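Local coordinates for uncharacterized protein (Pyrococcus horikoshii, PDB 1ZJJ) that probably acts as a magnesium-dependent phosphatase of the haloacid dehalogenase superfamily, although its natural substrate is not established, at residues I67-H80 / I183-V196. Numbering follows the deposited sequence.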
ATOM      1  N   ILE B  67      20.194  16.887  -6.807  1.00 19.45           N
ATOM      2  CA  ILE B  67      19.690  15.653  -7.402  1.00 19.37           C
ATOM      3  C   ILE B  67      18.451  15.164  -6.667  1.00 19.49           C
ATOM      4  O   ILE B  67      18.498  14.876  -5.472  1.00 17.84           O
ATOM      5  CB  ILE B  67      20.756  14.545  -7.349  1.00 20.35           C
ATOM      6  CG1 ILE B  67      22.046  15.044  -7.997  1.00 19.04           C
ATOM      7  CG2 ILE B  67      20.246  13.289  -8.051  1.00 23.01           C
ATOM      8  CD1 ILE B  67      23.209  14.111  -7.799  1.00 21.02           C
ATOM      9  N   THR B  68      17.345  15.078  -7.396  1.00 16.82           N
ATOM     10  CA  THR B  68      16.084  14.616  -6.837  1.00 16.83           C
ATOM     11  C   THR B  68      15.853  13.192  -7.337  1.00 17.03           C
ATOM     12  O   THR B  68      16.433  12.782  -8.350  1.00 16.35           O
ATOM     13  CB  THR B  68      14.914  15.486  -7.314  1.00 17.48           C
ATOM     14  OG1 THR B  68      14.815  15.400  -8.743  1.00 19.15           O
ATOM     15  CG2 THR B  68      15.131  16.945  -6.919  1.00 19.73           C
ATOM     16  N   SER B  69      15.009  12.438  -6.647  1.00 15.18           N
ATOM     17  CA  SER B  69      14.741  11.077  -7.090  1.00 15.01           C
ATOM     18  C   SER B  69      14.125  11.124  -8.488  1.00 13.77           C
ATOM     19  O   SER B  69      14.327  10.221  -9.286  1.00 13.56           O
ATOM     20  CB  SER B  69      13.811  10.351  -6.110  1.00 14.06           C
ATOM     21  OG  SER B  69      12.555  10.985  -5.987  1.00 13.63           O
ATOM     22  N   GLY B  70      13.384  12.192  -8.773  1.00 15.57           N
ATOM     23  CA  GLY B  70      12.760  12.334 -10.081  1.00 15.50           C
ATOM     24  C   GLY B  70      13.796  12.455 -11.181  1.00 14.05           C
ATOM     25  O   GLY B  70      13.653  11.869 -12.254  1.00 17.42           O
ATOM     26  N   LEU B  71      14.839  13.233 -10.921  1.00 14.55           N
ATOM     27  CA  LEU B  71      15.850  13.379 -11.942  1.00 15.68           C
ATOM     28  C   LEU B  71      16.641  12.090 -12.058  1.00 16.55           C
ATOM     29  O   LEU B  71      16.974  11.631 -13.143  1.00 17.81           O
ATOM     30  CB  LEU B  71      16.778  14.525 -11.536  1.00 15.64           C
ATOM     31  CG  LEU B  71      18.086  14.530 -12.330  1.00 19.22           C
ATOM     32  CD1 LEU B  71      17.889  15.002 -13.773  1.00 18.42           C
ATOM     33  CD2 LEU B  71      19.146  15.448 -11.721  1.00 19.15           C
ATOM     34  N   ALA B  72      16.924  11.431 -10.938  1.00 15.79           N
ATOM     35  CA  ALA B  72      17.608  10.142 -10.965  1.00 14.65           C
ATOM     36  C   ALA B  72      16.779   9.106 -11.732  1.00 15.72           C
ATOM     37  O   ALA B  72      17.330   8.250 -12.431  1.00 15.14           O
ATOM     38  CB  ALA B  72      17.866   9.656  -9.532  1.00 14.82           C
ATOM     39  N   THR B  73      15.457   9.182 -11.593  1.00 15.20           N
ATOM     40  CA  THR B  73      14.568   8.251 -12.278  1.00 15.23           C
ATOM     41  C   THR B  73      14.658   8.457 -13.792  1.00 15.75           C
ATOM     42  O   THR B  73      14.780   7.495 -14.544  1.00 16.10           O
ATOM     43  CB  THR B  73      13.101   8.425 -11.802  1.00 15.71           C
ATOM     44  OG1 THR B  73      13.016   8.119 -10.402  1.00 14.40           O
ATOM     45  CG2 THR B  73      12.172   7.496 -12.560  1.00 15.97           C
ATOM     46  N   ARG B  74      14.600   9.711 -14.235  1.00 16.62           N
ATOM     47  CA  ARG B  74      14.710  10.011 -15.660  1.00 16.57           C
ATOM     48  C   ARG B  74      16.044   9.496 -16.193  1.00 17.11           C
ATOM     49  O   ARG B  74      16.091   8.841 -17.234  1.00 15.74           O
ATOM     50  CB  ARG B  74      14.606  11.523 -15.916  1.00 17.85           C
ATOM     51  CG  ARG B  74      15.117  11.957 -17.301  1.00 20.17           C
ATOM     52  CD  ARG B  74      14.643  13.365 -17.708  1.00 20.43           C
ATOM     53  NE  ARG B  74      15.225  14.461 -16.928  1.00 20.90           N
ATOM     54  CZ  ARG B  74      16.488  14.880 -17.023  1.00 24.52           C
ATOM     55  NH1 ARG B  74      17.334  14.300 -17.866  1.00 26.17           N
ATOM     56  NH2 ARG B  74      16.907  15.897 -16.283  1.00 25.51           N
ATOM     57  N   LEU B  75      17.127   9.791 -15.476  1.00 15.92           N
ATOM     58  CA  LEU B  75      18.460   9.354 -15.890  1.00 17.45           C
ATOM     59  C   LEU B  75      18.570   7.829 -15.947  1.00 17.30           C
ATOM     60  O   LEU B  75      19.218   7.275 -16.842  1.00 18.28           O
ATOM     61  CB  LEU B  75      19.527   9.928 -14.947  1.00 17.21           C
ATOM     62  CG  LEU B  75      19.632  11.461 -14.916  1.00 19.71           C
ATOM     63  CD1 LEU B  75      20.678  11.892 -13.906  1.00 19.74           C
ATOM     64  CD2 LEU B  75      19.993  11.983 -16.301  1.00 19.00           C
ATOM     65  N   TYR B  76      17.941   7.151 -14.995  1.00 17.58           N
ATOM     66  CA  TYR B  76      17.966   5.693 -14.978  1.00 17.74           C
ATOM     67  C   TYR B  76      17.237   5.148 -16.214  1.00 17.17           C
ATOM     68  O   TYR B  76      17.750   4.280 -16.922  1.00 15.68           O
ATOM     69  CB  TYR B  76      17.282   5.158 -13.716  1.00 17.31           C
ATOM     70  CG  TYR B  76      17.127   3.658 -13.739  1.00 17.72           C
ATOM     71  CD1 TYR B  76      18.209   2.820 -13.461  1.00 17.01           C
ATOM     72  CD2 TYR B  76      15.922   3.073 -14.126  1.00 19.19           C
ATOM     73  CE1 TYR B  76      18.092   1.436 -13.579  1.00 19.13           C
ATOM     74  CE2 TYR B  76      15.794   1.695 -14.247  1.00 17.47           C
ATOM     75  CZ  TYR B  76      16.883   0.884 -13.975  1.00 18.98           C
ATOM     76  OH  TYR B  76      16.755  -0.478 -14.117  1.00 20.97           O
ATOM     77  N   MET B  77      16.032   5.663 -16.457  1.00 16.79           N
ATOM     78  CA  MET B  77      15.223   5.235 -17.594  1.00 17.53           C
ATOM     79  C   MET B  77      15.957   5.456 -18.915  1.00 17.75           C
ATOM     80  O   MET B  77      16.002   4.572 -19.765  1.00 18.24           O
ATOM     81  CB  MET B  77      13.887   5.988 -17.595  1.00 16.51           C
ATOM     82  CG  MET B  77      13.027   5.668 -16.379  1.00 17.83           C
ATOM     83  SD  MET B  77      11.569   6.709 -16.211  1.00 17.23           S
ATOM     84  CE  MET B  77      10.464   5.883 -17.356  1.00 19.94           C
ATOM     85  N   SER B  78      16.538   6.639 -19.074  1.00 18.44           N
ATOM     86  CA  SER B  78      17.264   6.975 -20.286  1.00 19.68           C
ATOM     87  C   SER B  78      18.432   6.022 -20.551  1.00 21.84           C
ATOM     88  O   SER B  78      18.654   5.584 -21.683  1.00 19.00           O
ATOM     89  CB  SER B  78      17.784   8.409 -20.188  1.00 21.42           C
ATOM     90  OG  SER B  78      18.266   8.860 -21.438  1.00 26.52           O
ATOM     91  N   LYS B  79      19.167   5.694 -19.494  1.00 22.55           N
ATOM     92  CA  LYS B  79      20.330   4.826 -19.605  1.00 24.25           C
ATOM     93  C   LYS B  79      20.074   3.326 -19.680  1.00 24.82           C
ATOM     94  O   LYS B  79      20.792   2.618 -20.383  1.00 26.35           O
ATOM     95  CB  LYS B  79      21.276   5.093 -18.431  1.00 24.73           C
ATOM     96  CG  LYS B  79      22.590   4.343 -18.504  1.00 26.07           C
ATOM     97  CD  LYS B  79      23.500   4.721 -17.344  1.00 26.95           C
ATOM     98  CE  LYS B  79      24.919   4.260 -17.616  1.00 29.38           C
ATOM     99  NZ  LYS B  79      25.818   4.445 -16.443  1.00 28.34           N
ATOM    100  N   HIS B  80      19.047   2.844 -18.987  1.00 23.41           N
ATOM    101  CA  HIS B  80      18.790   1.410 -18.928  1.00 24.07           C
ATOM    102  C   HIS B  80      17.488   0.837 -19.483  1.00 23.89           C
ATOM    103  O   HIS B  80      17.293  -0.372 -19.429  1.00 24.61           O
ATOM    104  CB  HIS B  80      18.935   0.950 -17.472  1.00 23.99           C
ATOM    105  CG  HIS B  80      20.266   1.263 -16.869  1.00 25.37           C
ATOM    106  ND1 HIS B  80      21.436   0.670 -17.296  1.00 26.45           N
ATOM    107  CD2 HIS B  80      20.622   2.119 -15.879  1.00 26.40           C
ATOM    108  CE1 HIS B  80      22.451   1.145 -16.598  1.00 27.72           C
ATOM    109  NE2 HIS B  80      21.983   2.028 -15.731  1.00 25.15           N
ATOM    110  N   ILE B 183      11.189  -1.489  -9.223  1.00 17.89           N
ATOM    111  CA  ILE B 183      12.577  -1.073  -9.344  1.00 17.65           C
ATOM    112  C   ILE B 183      12.573   0.271  -8.615  1.00 17.97           C
ATOM    113  O   ILE B 183      11.980   1.236  -9.098  1.00 16.61           O
ATOM    114  CB  ILE B 183      12.961  -0.879 -10.815  1.00 17.05           C
ATOM    115  CG1 ILE B 183      12.968  -2.233 -11.522  1.00 20.34           C
ATOM    116  CG2 ILE B 183      14.321  -0.220 -10.924  1.00 18.80           C
ATOM    117  CD1 ILE B 183      13.205  -2.143 -13.007  1.00 18.82           C
ATOM    118  N   ILE B 184      13.190   0.324  -7.434  1.00 18.73           N
ATOM    119  CA  ILE B 184      13.225   1.563  -6.657  1.00 18.48           C
ATOM    120  C   ILE B 184      14.484   2.354  -6.975  1.00 17.76           C
ATOM    121  O   ILE B 184      15.602   1.857  -6.839  1.00 17.66           O
ATOM    122  CB  ILE B 184      13.156   1.289  -5.129  1.00 20.00           C
ATOM    123  CG1 ILE B 184      11.906   0.467  -4.793  1.00 21.51           C
ATOM    124  CG2 ILE B 184      13.115   2.615  -4.367  1.00 18.48           C
ATOM    125  CD1 ILE B 184      10.606   1.145  -5.139  1.00 22.36           C
ATOM    126  N   ILE B 185      14.293   3.602  -7.376  1.00 15.22           N
ATOM    127  CA  ILE B 185      15.402   4.457  -7.771  1.00 15.03           C
ATOM    128  C   ILE B 185      16.229   5.117  -6.665  1.00 16.80           C
ATOM    129  O   ILE B 185      17.462   5.013  -6.660  1.00 17.35           O
ATOM    130  CB  ILE B 185      14.892   5.567  -8.728  1.00 16.45           C
ATOM    131  CG1 ILE B 185      14.157   4.933  -9.913  1.00 15.73           C
ATOM    132  CG2 ILE B 185      16.061   6.417  -9.226  1.00 15.33           C
ATOM    133  CD1 ILE B 185      15.004   3.975 -10.719  1.00 15.77           C
ATOM    134  N   GLY B 186      15.550   5.781  -5.731  1.00 15.50           N
ATOM    135  CA  GLY B 186      16.231   6.515  -4.680  1.00 17.71           C
ATOM    136  C   GLY B 186      16.964   5.769  -3.584  1.00 18.67           C
ATOM    137  O   GLY B 186      16.985   4.539  -3.549  1.00 18.90           O
ATOM    138  N   LYS B 187      17.582   6.542  -2.693  1.00 18.47           N
ATOM    139  CA  LYS B 187      18.323   6.002  -1.556  1.00 18.57           C
ATOM    140  C   LYS B 187      17.428   5.009  -0.824  1.00 18.07           C
ATOM    141  O   LYS B 187      16.236   5.261  -0.651  1.00 18.52           O
ATOM    142  CB  LYS B 187      18.706   7.134  -0.599  1.00 16.99           C
ATOM    143  CG  LYS B 187      19.544   8.232  -1.233  1.00 17.81           C
ATOM    144  CD  LYS B 187      19.689   9.432  -0.300  1.00 16.86           C
ATOM    145  CE  LYS B 187      18.347  10.126  -0.093  1.00 19.55           C
ATOM    146  NZ  LYS B 187      18.478  11.257   0.854  1.00 19.53           N
ATOM    147  N   PRO B 188      18.001   3.901  -0.324  1.00 19.58           N
ATOM    148  CA  PRO B 188      19.410   3.491  -0.375  1.00 18.87           C
ATOM    149  C   PRO B 188      19.725   2.590  -1.562  1.00 20.72           C
ATOM    150  O   PRO B 188      20.589   1.713  -1.476  1.00 21.12           O
ATOM    151  CB  PRO B 188      19.572   2.746   0.937  1.00 20.38           C
ATOM    152  CG  PRO B 188      18.301   1.954   0.969  1.00 19.05           C
ATOM    153  CD  PRO B 188      17.245   2.998   0.565  1.00 21.21           C
ATOM    154  N   ASN B 189      19.038   2.814  -2.674  1.00 19.85           N
ATOM    155  CA  ASN B 189      19.225   1.990  -3.854  1.00 20.58           C
ATOM    156  C   ASN B 189      20.331   2.411  -4.811  1.00 21.76           C
ATOM    157  O   ASN B 189      20.756   3.563  -4.846  1.00 21.01           O
ATOM    158  CB  ASN B 189      17.889   1.869  -4.584  1.00 21.39           C
ATOM    159  CG  ASN B 189      16.854   1.135  -3.753  1.00 24.49           C
ATOM    160  OD1 ASN B 189      16.873  -0.091  -3.672  1.00 26.24           O
ATOM    161  ND2 ASN B 189      15.965   1.880  -3.109  1.00 23.43           N
ATOM    162  N   GLU B 190      20.778   1.441  -5.597  1.00 21.69           N
ATOM    163  CA  GLU B 190      21.863   1.601  -6.551  1.00 23.58           C
ATOM    164  C   GLU B 190      21.667   2.623  -7.682  1.00 21.70           C
ATOM    165  O   GLU B 190      22.614   3.307  -8.064  1.00 20.86           O
ATOM    166  CB  GLU B 190      22.204   0.215  -7.105  1.00 27.80           C
ATOM    167  CG  GLU B 190      23.476   0.126  -7.911  1.00 30.62           C
ATOM    168  CD  GLU B 190      23.305   0.687  -9.297  1.00 35.55           C
ATOM    169  OE1 GLU B 190      22.156   0.679  -9.784  1.00 37.18           O
ATOM    170  OE2 GLU B 190      24.307   1.121  -9.906  1.00 37.37           O
ATOM    171  N   PRO B 191      20.448   2.743  -8.238  1.00 20.63           N
ATOM    172  CA  PRO B 191      20.263   3.721  -9.317  1.00 19.60           C
ATOM    173  C   PRO B 191      20.655   5.138  -8.886  1.00 18.68           C
ATOM    174  O   PRO B 191      21.203   5.914  -9.677  1.00 17.97           O
ATOM    175  CB  PRO B 191      18.769   3.616  -9.628  1.00 19.98           C
ATOM    176  CG  PRO B 191      18.471   2.174  -9.320  1.00 20.53           C
ATOM    177  CD  PRO B 191      19.211   1.973  -8.014  1.00 20.02           C
ATOM    178  N   MET B 192      20.370   5.469  -7.629  1.00 18.33           N
ATOM    179  CA  MET B 192      20.689   6.793  -7.098  1.00 19.01           C
ATOM    180  C   MET B 192      22.204   6.943  -7.003  1.00 19.85           C
ATOM    181  O   MET B 192      22.750   8.003  -7.293  1.00 19.00           O
ATOM    182  CB  MET B 192      20.071   6.979  -5.711  1.00 20.23           C
ATOM    183  CG  MET B 192      19.977   8.429  -5.269  1.00 21.87           C
ATOM    184  SD  MET B 192      18.696   9.308  -6.195  1.00 26.16           S
ATOM    185  CE  MET B 192      17.781  10.047  -4.876  1.00 20.89           C
ATOM    186  N   TYR B 193      22.878   5.873  -6.592  1.00 20.47           N
ATOM    187  CA  TYR B 193      24.334   5.898  -6.474  1.00 21.22           C
ATOM    188  C   TYR B 193      24.941   6.062  -7.858  1.00 20.57           C
ATOM    189  O   TYR B 193      25.932   6.763  -8.034  1.00 20.47           O
ATOM    190  CB  TYR B 193      24.856   4.602  -5.847  1.00 22.27           C
ATOM    191  CG  TYR B 193      26.362   4.587  -5.670  1.00 25.45           C
ATOM    192  CD1 TYR B 193      26.980   5.406  -4.724  1.00 24.48           C
ATOM    193  CD2 TYR B 193      27.170   3.782  -6.471  1.00 26.24           C
ATOM    194  CE1 TYR B 193      28.364   5.427  -4.585  1.00 26.67           C
ATOM    195  CE2 TYR B 193      28.557   3.792  -6.338  1.00 27.39           C
ATOM    196  CZ  TYR B 193      29.146   4.619  -5.397  1.00 25.79           C
ATOM    197  OH  TYR B 193      30.514   4.660  -5.285  1.00 27.13           O
ATOM    198  N   GLU B 194      24.338   5.403  -8.842  1.00 21.68           N
ATOM    199  CA  GLU B 194      24.828   5.490 -10.208  1.00 21.66           C
ATOM    200  C   GLU B 194      24.818   6.942 -10.658  1.00 20.82           C
ATOM    201  O   GLU B 194      25.730   7.389 -11.345  1.00 19.79           O
ATOM    202  CB  GLU B 194      23.972   4.628 -11.142  1.00 22.21           C
ATOM    203  CG  GLU B 194      24.332   4.776 -12.604  1.00 25.17           C
ATOM    204  CD  GLU B 194      23.642   3.751 -13.486  1.00 27.07           C
ATOM    205  OE1 GLU B 194      22.429   3.527 -13.309  1.00 26.62           O
ATOM    206  OE2 GLU B 194      24.315   3.178 -14.366  1.00 29.46           O
ATOM    207  N   VAL B 195      23.790   7.686 -10.262  1.00 19.60           N
ATOM    208  CA  VAL B 195      23.707   9.097 -10.636  1.00 21.35           C
ATOM    209  C   VAL B 195      24.780   9.949  -9.954  1.00 20.40           C
ATOM    210  O   VAL B 195      25.402  10.799 -10.587  1.00 21.46           O
ATOM    211  CB  VAL B 195      22.311   9.676 -10.321  1.00 20.86           C
ATOM    212  CG1 VAL B 195      22.307  11.177 -10.545  1.00 21.60           C
ATOM    213  CG2 VAL B 195      21.276   9.023 -11.225  1.00 19.50           C
ATOM    214  N   VAL B 196      24.990   9.721  -8.662  1.00 21.08           N
ATOM    215  CA  VAL B 196      26.007  10.456  -7.912  1.00 20.81           C
ATOM    216  C   VAL B 196      27.381  10.192  -8.521  1.00 22.27           C
ATOM    217  O   VAL B 196      28.168  11.109  -8.729  1.00 22.30           O
ATOM    218  CB  VAL B 196      26.025  10.019  -6.420  1.00 18.98           C
ATOM    219  CG1 VAL B 196      27.255  10.589  -5.719  1.00 17.52           C
ATOM    220  CG2 VAL B 196      24.754  10.491  -5.717  1.00 18.97           C
TER
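At Ala72, helix 69-80 and helix 190-196 meet, their axes 9.4 Å apart and almost perpendicular (89°). Ala72 CB sits in a hollow walled by Met192 SD at 3.5 Å, Ile185 CG2 and Val195 CG2. Met192, bent at chi2 and again at chi3, brings CE against the backbone of Ser69, in the first turn of the other helix. Val195 is the returning bump: CG2 rests on Ala72, while CG1 enters the notch between Ile67 CG2 and Leu75 CD1, 3.8 Å from the latter. In this HAD-type fold strand 66-68 borders the core sheet and strand 183-184 the smaller cap sheet, and the chain leaving the cap passes Lys187, salt-bridged to the magnesium ligand Asp7. Ile185 fits between Thr73 and Tyr76, with CD1 3.6 Å from Tyr76 CD2. With CG anti to the backbone N (chi1 173°), the Tyr76 ring is carried across Pro191 CB, Ile185 CD1 and Ile183 CG2, all on one side of its plane; His80 CB lies against the other face. At the solvent-exposed end of helix 69-80, the N-H of His80 NE2 is forked between the syn lone pairs of Glu194 OE1 and OE2, each 2.9 Å from NE2 and near the imidazole plane, while Lys79 NZ salt-bridges OE2 from above the carboxylate plane.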